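Local coordinates for protein inorganic pyrophosphatase (Anaplasma phagocytophilum, PDB 3LD3) that probably catalyses the magnesium-dependent hydrolysis of inorganic pyrophosphate to two phosphate ions, working as a homohexamer, at residues V37-E42 with I107-V112; P74-F79 with V95-P100. One frame throughout, in Å; residues are numbered along the deposited sequence.

Overall arrangement
From the N terminus the chain first enters strand 37-41, whose antiparallel partner, strand 106-119, comes some 65 residues later; their pairing is contact 1, and it closes a long loop. Nested inside that loop lies contact 2, where residues 74-79 meet 95-100 and close a much shorter one. The centres of the two contacts are about 9 Å apart, and strand 37-41 with the corner at Glu42 belongs to both neighbourhoods: one edge pairs with 107-109, the other with strand 76-79, through Val40 N to Phe79 O (2.9 Å) and Glu42 N to Tyr77 O (2.7 Å). Val95 and Val109 also touch through their methyls. Both contacts reach the second subunit of the hexamer.

Contact 1: V37-E42 with I107-V112; sequences VNVVIE and ICVRPV
Val109 CG2 touches both Val37 and Val39, and the side chain it belongs to is the one to follow. CB lies 4.1 Å from Val37 O. From there CG2, placed between the backbone N and the carbonyl carbon (chi1 -52°), comes to 3.5 Å from the same Val37 O and against two methyls of the facing strand: Val37 CG2 at 3.6 Å, the two side chains meeting at a slant, and Val39 CG2 at 3.5 Å, where they cross at about a right angle. CG1 turns instead to Val95 CG1 on strand 92-95.

The backbones run antiparallel. Val37 and Val109 form a hydrogen-bonded pair, with Val37 N to Val109 O and Val109 N to Val37 O both 2.8 Å; Val39 and Ile107 repeat the pattern, Val39 N to Ile107 O and Ile107 N to Val39 O both 2.9 Å. Asn38 and Cys108 make the non-hydrogen-bonded pair between them, and their side chains leave by the other face, where Asn38 ND2 finds Gly28 O and the residue packs on Trp62 of a second subunit. Beyond the last bridge, Ile41 brings CD1 to within 4.0 Å of Ile107 CG2, while Ile107 also packs on Phe66 of that subunit. Val39 and Val109, buried against Val93, Val95 and Ala129, line the interior of the curled beta barrel that forms the core of family I pyrophosphatases.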
ATOM      1  N   VAL A  37     -19.781  12.567  18.426  1.00  9.61           N
ATOM      2  CA  VAL A  37     -20.464  12.914  17.197  1.00  8.99           C
ATOM      3  C   VAL A  37     -20.086  11.923  16.125  1.00  8.44           C
ATOM      4  O   VAL A  37     -19.023  11.289  16.214  1.00  9.30           O
ATOM      5  CB  VAL A  37     -20.124  14.358  16.713  1.00  9.26           C
ATOM      6  CG1 VAL A  37     -20.605  15.425  17.753  1.00  8.56           C
ATOM      7  CG2 VAL A  37     -18.610  14.544  16.490  1.00  7.18           C
ATOM      8  N   ASN A  38     -20.957  11.805  15.130  1.00  8.74           N
ATOM      9  CA  ASN A  38     -20.682  11.010  13.937  1.00  7.38           C
ATOM     10  C   ASN A  38     -19.946  11.845  12.895  1.00  8.03           C
ATOM     11  O   ASN A  38     -20.299  13.008  12.638  1.00  8.79           O
ATOM     12  CB  ASN A  38     -21.992  10.491  13.316  1.00  8.32           C
ATOM     13  CG  ASN A  38     -22.779   9.611  14.228  1.00  8.43           C
ATOM     14  OD1 ASN A  38     -22.207   8.921  15.078  1.00  9.27           O
ATOM     15  ND2 ASN A  38     -24.125   9.573  14.044  1.00 11.81           N
ATOM     16  N   VAL A  39     -18.943  11.232  12.264  1.00  6.82           N
ATOM     17  CA  VAL A  39     -18.199  11.848  11.184  1.00  7.13           C
ATOM     18  C   VAL A  39     -18.210  10.877  10.009  1.00  7.57           C
ATOM     19  O   VAL A  39     -17.814   9.740  10.161  1.00  7.63           O
ATOM     20  CB  VAL A  39     -16.754  12.201  11.596  1.00  7.23           C
ATOM     21  CG1 VAL A  39     -15.964  12.823  10.404  1.00  6.84           C
ATOM     22  CG2 VAL A  39     -16.784  13.186  12.816  1.00  7.07           C
ATOM     23  N   VAL A  40     -18.644  11.372   8.856  1.00  7.69           N
ATOM     24  CA  VAL A  40     -18.541  10.656   7.584  1.00  7.21           C
ATOM     25  C   VAL A  40     -17.191  11.048   6.989  1.00  7.83           C
ATOM     26  O   VAL A  40     -16.964  12.233   6.701  1.00  7.90           O
ATOM     27  CB  VAL A  40     -19.686  11.042   6.619  1.00  7.28           C
ATOM     28  CG1 VAL A  40     -19.501  10.376   5.233  1.00  7.66           C
ATOM     29  CG2 VAL A  40     -21.033  10.690   7.185  1.00  7.22           C
ATOM     30  N   ILE A  41     -16.303  10.071   6.827  1.00  7.36           N
ATOM     31  CA  ILE A  41     -14.953  10.292   6.330  1.00  6.40           C
ATOM     32  C   ILE A  41     -14.998  10.526   4.830  1.00  7.92           C
ATOM     33  O   ILE A  41     -15.683   9.797   4.086  1.00  7.81           O
ATOM     34  CB  ILE A  41     -13.989   9.125   6.702  1.00  6.51           C
ATOM     35  CG1 ILE A  41     -13.880   8.969   8.217  1.00  7.58           C
ATOM     36  CG2 ILE A  41     -12.581   9.315   6.075  1.00  6.47           C
ATOM     37  CD1 ILE A  41     -13.443  10.281   8.947  1.00  7.84           C
ATOM     38  N   GLU A  42     -14.314  11.579   4.413  1.00  7.31           N
ATOM     39  CA  GLU A  42     -14.109  11.881   2.987  1.00  7.64           C
ATOM     40  C   GLU A  42     -12.698  11.593   2.520  1.00  7.36           C
ATOM     41  O   GLU A  42     -12.513  11.182   1.355  1.00  7.85           O
ATOM     42  CB  GLU A  42     -14.473  13.349   2.707  1.00  7.30           C
ATOM     43  CG  GLU A  42     -15.991  13.572   2.866  1.00  9.59           C
ATOM     44  CD  GLU A  42     -16.376  15.027   2.800  1.00 14.12           C
ATOM     45  OE1 GLU A  42     -15.689  15.804   3.476  1.00 15.08           O
ATOM     46  OE2 GLU A  42     -17.350  15.364   2.092  1.00 14.87           O
ATOM     47  N   ILE A 107     -17.658   7.209  11.529  1.00  7.67           N
ATOM     48  CA  ILE A 107     -16.996   6.887  12.797  1.00  7.33           C
ATOM     49  C   ILE A 107     -17.491   7.826  13.888  1.00  7.28           C
ATOM     50  O   ILE A 107     -17.711   9.007  13.641  1.00  8.16           O
ATOM     51  CB  ILE A 107     -15.449   6.911  12.650  1.00  6.99           C
ATOM     52  CG1 ILE A 107     -14.726   6.521  13.957  1.00  7.70           C
ATOM     53  CG2 ILE A 107     -14.928   8.293  12.141  1.00  6.70           C
ATOM     54  CD1 ILE A 107     -13.217   6.384  13.803  1.00  6.95           C
ATOM     55  N   CYS A 108     -17.680   7.260  15.080  1.00  7.50           N
ATOM     56  CA  CYS A 108     -18.091   7.966  16.281  1.00  7.42           C
ATOM     57  C   CYS A 108     -16.854   8.503  17.000  1.00  7.74           C
ATOM     58  O   CYS A 108     -15.925   7.755  17.353  1.00  7.87           O
ATOM     59  CB  CYS A 108     -18.927   7.042  17.169  1.00  8.14           C
ATOM     60  SG  CYS A 108     -19.569   7.884  18.632  1.00 10.98           S
ATOM     61  N   VAL A 109     -16.831   9.819  17.206  1.00  7.96           N
ATOM     62  CA  VAL A 109     -15.644  10.487  17.705  1.00  8.45           C
ATOM     63  C   VAL A 109     -15.969  11.476  18.829  1.00  8.62           C
ATOM     64  O   VAL A 109     -17.107  11.897  18.996  1.00  8.41           O
ATOM     65  CB  VAL A 109     -14.906  11.255  16.571  1.00  7.86           C
ATOM     66  CG1 VAL A 109     -14.662  10.280  15.338  1.00  7.86           C
ATOM     67  CG2 VAL A 109     -15.732  12.494  16.107  1.00  9.03           C
ATOM     68  N   ARG A 110     -14.926  11.795  19.581  1.00  8.82           N
ATOM     69  CA  ARG A 110     -14.995  12.753  20.671  1.00 10.10           C
ATOM     70  C   ARG A 110     -14.191  13.974  20.260  1.00  9.28           C
ATOM     71  O   ARG A 110     -12.993  13.840  20.038  1.00  8.80           O
ATOM     72  CB  ARG A 110     -14.278  12.220  21.906  1.00 11.35           C
ATOM     73  CG  ARG A 110     -14.904  11.153  22.654  1.00 16.78           C
ATOM     74  CD  ARG A 110     -14.209  11.102  24.028  1.00 22.00           C
ATOM     75  NE  ARG A 110     -12.869  10.487  24.020  1.00 21.36           N
ATOM     76  CZ  ARG A 110     -11.730  11.128  24.291  1.00 15.80           C
ATOM     77  NH1 ARG A 110     -11.706  12.411  24.480  1.00 16.09           N
ATOM     78  NH2 ARG A 110     -10.599  10.462  24.338  1.00 19.57           N
ATOM     79  N   PRO A 111     -14.827  15.156  20.146  1.00  9.95           N
ATOM     80  CA  PRO A 111     -14.056  16.387  19.870  1.00  9.67           C
ATOM     81  C   PRO A 111     -13.078  16.720  20.983  1.00  9.51           C
ATOM     82  O   PRO A 111     -13.438  16.639  22.187  1.00  9.08           O
ATOM     83  CB  PRO A 111     -15.131  17.475  19.785  1.00 10.10           C
ATOM     84  CG  PRO A 111     -16.390  16.745  19.542  1.00 11.85           C
ATOM     85  CD  PRO A 111     -16.264  15.437  20.241  1.00 10.57           C
ATOM     86  N   VAL A 112     -11.870  17.109  20.609  1.00  9.09           N
ATOM     87  CA  VAL A 112     -10.849  17.492  21.594  1.00  9.29           C
ATOM     88  C   VAL A 112     -10.346  18.930  21.428  1.00  9.41           C
ATOM     89  O   VAL A 112      -9.622  19.438  22.301  1.00 10.13           O
ATOM     90  CB  VAL A 112      -9.641  16.510  21.663  1.00  9.18           C
ATOM     91  CG1 VAL A 112     -10.127  15.093  22.031  1.00 11.21           C
ATOM     92  CG2 VAL A 112      -8.761  16.525  20.367  1.00  8.66           C
TER

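Contact 2: P74-F79 with V95-P100; sequences PCNYGF and VLARFP
Asn76 reaches Val95 because its CG stands beside its own backbone N, anti to the carbonyl carbon (chi1 -57°), and chi2 of -72° then turns the amide so that ND2 points at Val95 O. The setting is the end of an antiparallel beta ladder in the pyrophosphatase barrel: strands 76-79 and 92-95 make their last bridge at Asn76 and Val95, a hydrogen-bonded pair, and the chain from Leu96 to Pro100 then leaves as a loop.

The two bonds of that bridge are unequal. Val95 N gives a short one to Asn76 O, 2.7 Å, whereas Asn76 N to Val95 O is weak, 3.1 Å and bent to 127° at the hydrogen. The side-chain amide adds a second bond to the same oxygen: Asn76 ND2 donates to Val95 O at 3.0 Å. One carbonyl oxygen thus accepts from both the main chain and the side chain of a single residue.

The other end of the amide is held by the loops, since Asn76 OD1 accepts from the backbone N of both Gln45 and Val101; donor and acceptor ends together fix the rotation of the group and tie the strand end to two separate loops. Just before the strand, Cys75 SG approaches Leu96 CB at 4.3 Å, and both residues pack on Phe152 of helix 150-162. Tyr77, which follows Asn76 and is a predicted substrate-binding residue, turns away from 95-100. Further along the loop, the ring of Phe99 stacks on His48 of a second subunit. Back at the amide, Ala97 CB lies 3.7 Å from Asn76 ND2, and Pro100 CA lies 3.6 Å from Asn76 OD1.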
ATOM      1  N   PRO A  74      -3.317  15.219   7.411  1.00 12.19           N
ATOM      2  CA  PRO A  74      -2.602  14.586   8.533  1.00 13.37           C
ATOM      3  C   PRO A  74      -3.464  13.749   9.490  1.00 13.24           C
ATOM      4  O   PRO A  74      -2.942  13.087  10.412  1.00 15.61           O
ATOM      5  CB  PRO A  74      -1.971  15.776   9.238  1.00 13.30           C
ATOM      6  CG  PRO A  74      -2.867  16.920   8.975  1.00 13.07           C
ATOM      7  CD  PRO A  74      -3.323  16.684   7.529  1.00 12.23           C
ATOM      8  N   CYS A  75      -4.776  13.805   9.293  1.00 12.31           N
ATOM      9  CA  CYS A  75      -5.745  12.984  10.019  1.00 11.89           C
ATOM     10  C   CYS A  75      -6.748  12.546   8.959  1.00 10.62           C
ATOM     11  O   CYS A  75      -6.778  13.095   7.858  1.00  9.58           O
ATOM     12  CB  CYS A  75      -6.494  13.779  11.098  1.00 10.79           C
ATOM     13  SG  CYS A  75      -5.490  14.613  12.274  1.00 13.84           S
ATOM     14  N   ASN A  76      -7.589  11.579   9.303  1.00  9.35           N
ATOM     15  CA  ASN A  76      -8.784  11.353   8.542  1.00  9.13           C
ATOM     16  C   ASN A  76      -9.597  12.640   8.556  1.00  9.57           C
ATOM     17  O   ASN A  76      -9.566  13.405   9.539  1.00 10.99           O
ATOM     18  CB  ASN A  76      -9.586  10.206   9.154  1.00  7.49           C
ATOM     19  CG  ASN A  76      -8.783   8.958   9.248  1.00  9.33           C
ATOM     20  OD1 ASN A  76      -8.498   8.321   8.229  1.00  8.31           O
ATOM     21  ND2 ASN A  76      -8.351   8.610  10.451  1.00  7.94           N
ATOM     22  N   TYR A  77     -10.251  12.930   7.452  1.00  9.32           N
ATOM     23  CA  TYR A  77     -11.009  14.158   7.305  1.00  9.13           C
ATOM     24  C   TYR A  77     -12.412  13.918   6.781  1.00  8.95           C
ATOM     25  O   TYR A  77     -12.622  13.226   5.794  1.00  8.48           O
ATOM     26  CB  TYR A  77     -10.253  15.089   6.375  1.00  9.21           C
ATOM     27  CG  TYR A  77     -10.853  16.447   6.159  1.00 10.43           C
ATOM     28  CD1 TYR A  77     -10.702  17.437   7.116  1.00 12.83           C
ATOM     29  CD2 TYR A  77     -11.525  16.756   4.985  1.00 11.95           C
ATOM     30  CE1 TYR A  77     -11.210  18.708   6.904  1.00 14.06           C
ATOM     31  CE2 TYR A  77     -12.060  18.018   4.772  1.00 15.62           C
ATOM     32  CZ  TYR A  77     -11.879  18.995   5.739  1.00 13.45           C
ATOM     33  OH  TYR A  77     -12.407  20.255   5.546  1.00 15.89           O
ATOM     34  N   GLY A  78     -13.386  14.521   7.440  1.00  8.46           N
ATOM     35  CA  GLY A  78     -14.743  14.436   6.977  1.00  8.60           C
ATOM     36  C   GLY A  78     -15.631  15.443   7.648  1.00  8.91           C
ATOM     37  O   GLY A  78     -15.156  16.512   8.073  1.00  8.66           O
ATOM     38  N   PHE A  79     -16.908  15.127   7.699  1.00  8.76           N
ATOM     39  CA  PHE A  79     -17.921  16.058   8.200  1.00  9.21           C
ATOM     40  C   PHE A  79     -18.975  15.436   9.114  1.00  9.70           C
ATOM     41  O   PHE A  79     -19.252  14.231   9.063  1.00  9.37           O
ATOM     42  CB  PHE A  79     -18.616  16.764   7.024  1.00  9.26           C
ATOM     43  CG  PHE A  79     -19.547  15.868   6.256  1.00 10.62           C
ATOM     44  CD1 PHE A  79     -20.901  15.834   6.529  1.00 10.33           C
ATOM     45  CD2 PHE A  79     -19.048  15.023   5.262  1.00 11.86           C
ATOM     46  CE1 PHE A  79     -21.753  14.995   5.830  1.00 10.44           C
ATOM     47  CE2 PHE A  79     -19.906  14.161   4.572  1.00 11.79           C
ATOM     48  CZ  PHE A  79     -21.247  14.145   4.843  1.00 11.45           C
ATOM     49  N   VAL A  95     -10.120  13.631  12.169  1.00  7.28           N
ATOM     50  CA  VAL A  95     -10.193  12.495  13.110  1.00  6.76           C
ATOM     51  C   VAL A  95      -8.844  11.766  13.153  1.00  7.74           C
ATOM     52  O   VAL A  95      -8.449  11.086  12.211  1.00  7.96           O
ATOM     53  CB  VAL A  95     -11.329  11.503  12.712  1.00  6.04           C
ATOM     54  CG1 VAL A  95     -11.391  10.355  13.725  1.00  7.60           C
ATOM     55  CG2 VAL A  95     -12.640  12.194  12.610  1.00  6.72           C
ATOM     56  N   LEU A  96      -8.105  11.949  14.236  1.00  7.82           N
ATOM     57  CA  LEU A  96      -6.856  11.258  14.440  1.00  9.69           C
ATOM     58  C   LEU A  96      -7.181   9.836  14.821  1.00  9.69           C
ATOM     59  O   LEU A  96      -8.031   9.624  15.668  1.00 11.29           O
ATOM     60  CB  LEU A  96      -6.043  11.944  15.555  1.00 10.72           C
ATOM     61  CG  LEU A  96      -4.720  11.261  15.917  1.00 12.70           C
ATOM     62  CD1 LEU A  96      -3.727  11.166  14.758  1.00 15.89           C
ATOM     63  CD2 LEU A  96      -4.147  12.023  17.146  1.00 14.55           C
ATOM     64  N   ALA A  97      -6.552   8.856  14.182  1.00  8.36           N
ATOM     65  CA  ALA A  97      -6.736   7.430  14.511  1.00  7.98           C
ATOM     66  C   ALA A  97      -5.463   6.644  14.275  1.00  7.89           C
ATOM     67  O   ALA A  97      -4.516   7.155  13.670  1.00  8.79           O
ATOM     68  CB  ALA A  97      -7.902   6.809  13.706  1.00  7.55           C
ATOM     69  N   ARG A  98      -5.419   5.399  14.748  1.00  8.14           N
ATOM     70  CA  ARG A  98      -4.213   4.587  14.640  1.00  8.41           C
ATOM     71  C   ARG A  98      -3.981   4.099  13.218  1.00  9.48           C
ATOM     72  O   ARG A  98      -2.843   3.818  12.827  1.00  9.48           O
ATOM     73  CB  ARG A  98      -4.241   3.405  15.618  1.00  8.86           C
ATOM     74  CG  ARG A  98      -4.098   3.800  17.064  1.00  9.09           C
ATOM     75  CD  ARG A  98      -3.846   2.591  17.976  1.00  9.82           C
ATOM     76  NE  ARG A  98      -4.961   1.633  17.998  1.00 11.78           N
ATOM     77  CZ  ARG A  98      -4.892   0.361  17.592  1.00 12.91           C
ATOM     78  NH1 ARG A  98      -3.771  -0.139  17.072  1.00 14.00           N
ATOM     79  NH2 ARG A  98      -5.957  -0.396  17.699  1.00 15.35           N
ATOM     80  N   PHE A  99      -5.067   3.997  12.446  1.00  8.63           N
ATOM     81  CA  PHE A  99      -5.016   3.569  11.052  1.00  7.74           C
ATOM     82  C   PHE A  99      -5.957   4.416  10.233  1.00  8.05           C
ATOM     83  O   PHE A  99      -6.843   5.005  10.776  1.00 10.07           O
ATOM     84  CB  PHE A  99      -5.401   2.095  10.924  1.00  7.64           C
ATOM     85  CG  PHE A  99      -4.462   1.197  11.619  1.00  7.81           C
ATOM     86  CD1 PHE A  99      -3.215   0.940  11.072  1.00 10.88           C
ATOM     87  CD2 PHE A  99      -4.780   0.655  12.851  1.00 10.95           C
ATOM     88  CE1 PHE A  99      -2.303   0.136  11.736  1.00 11.53           C
ATOM     89  CE2 PHE A  99      -3.867  -0.180  13.507  1.00 11.26           C
ATOM     90  CZ  PHE A  99      -2.622  -0.407  12.949  1.00 12.00           C
ATOM     91  N   PRO A 100      -5.767   4.475   8.907  1.00  8.04           N
ATOM     92  CA  PRO A 100      -6.672   5.217   8.033  1.00  7.43           C
ATOM     93  C   PRO A 100      -8.042   4.589   8.014  1.00  7.48           C
ATOM     94  O   PRO A 100      -8.152   3.356   8.092  1.00  8.00           O
ATOM     95  CB  PRO A 100      -6.013   5.099   6.667  1.00  7.50           C
ATOM     96  CG  PRO A 100      -4.631   4.786   6.960  1.00 10.37           C
ATOM     97  CD  PRO A 100      -4.629   3.944   8.156  1.00  7.87           C
TER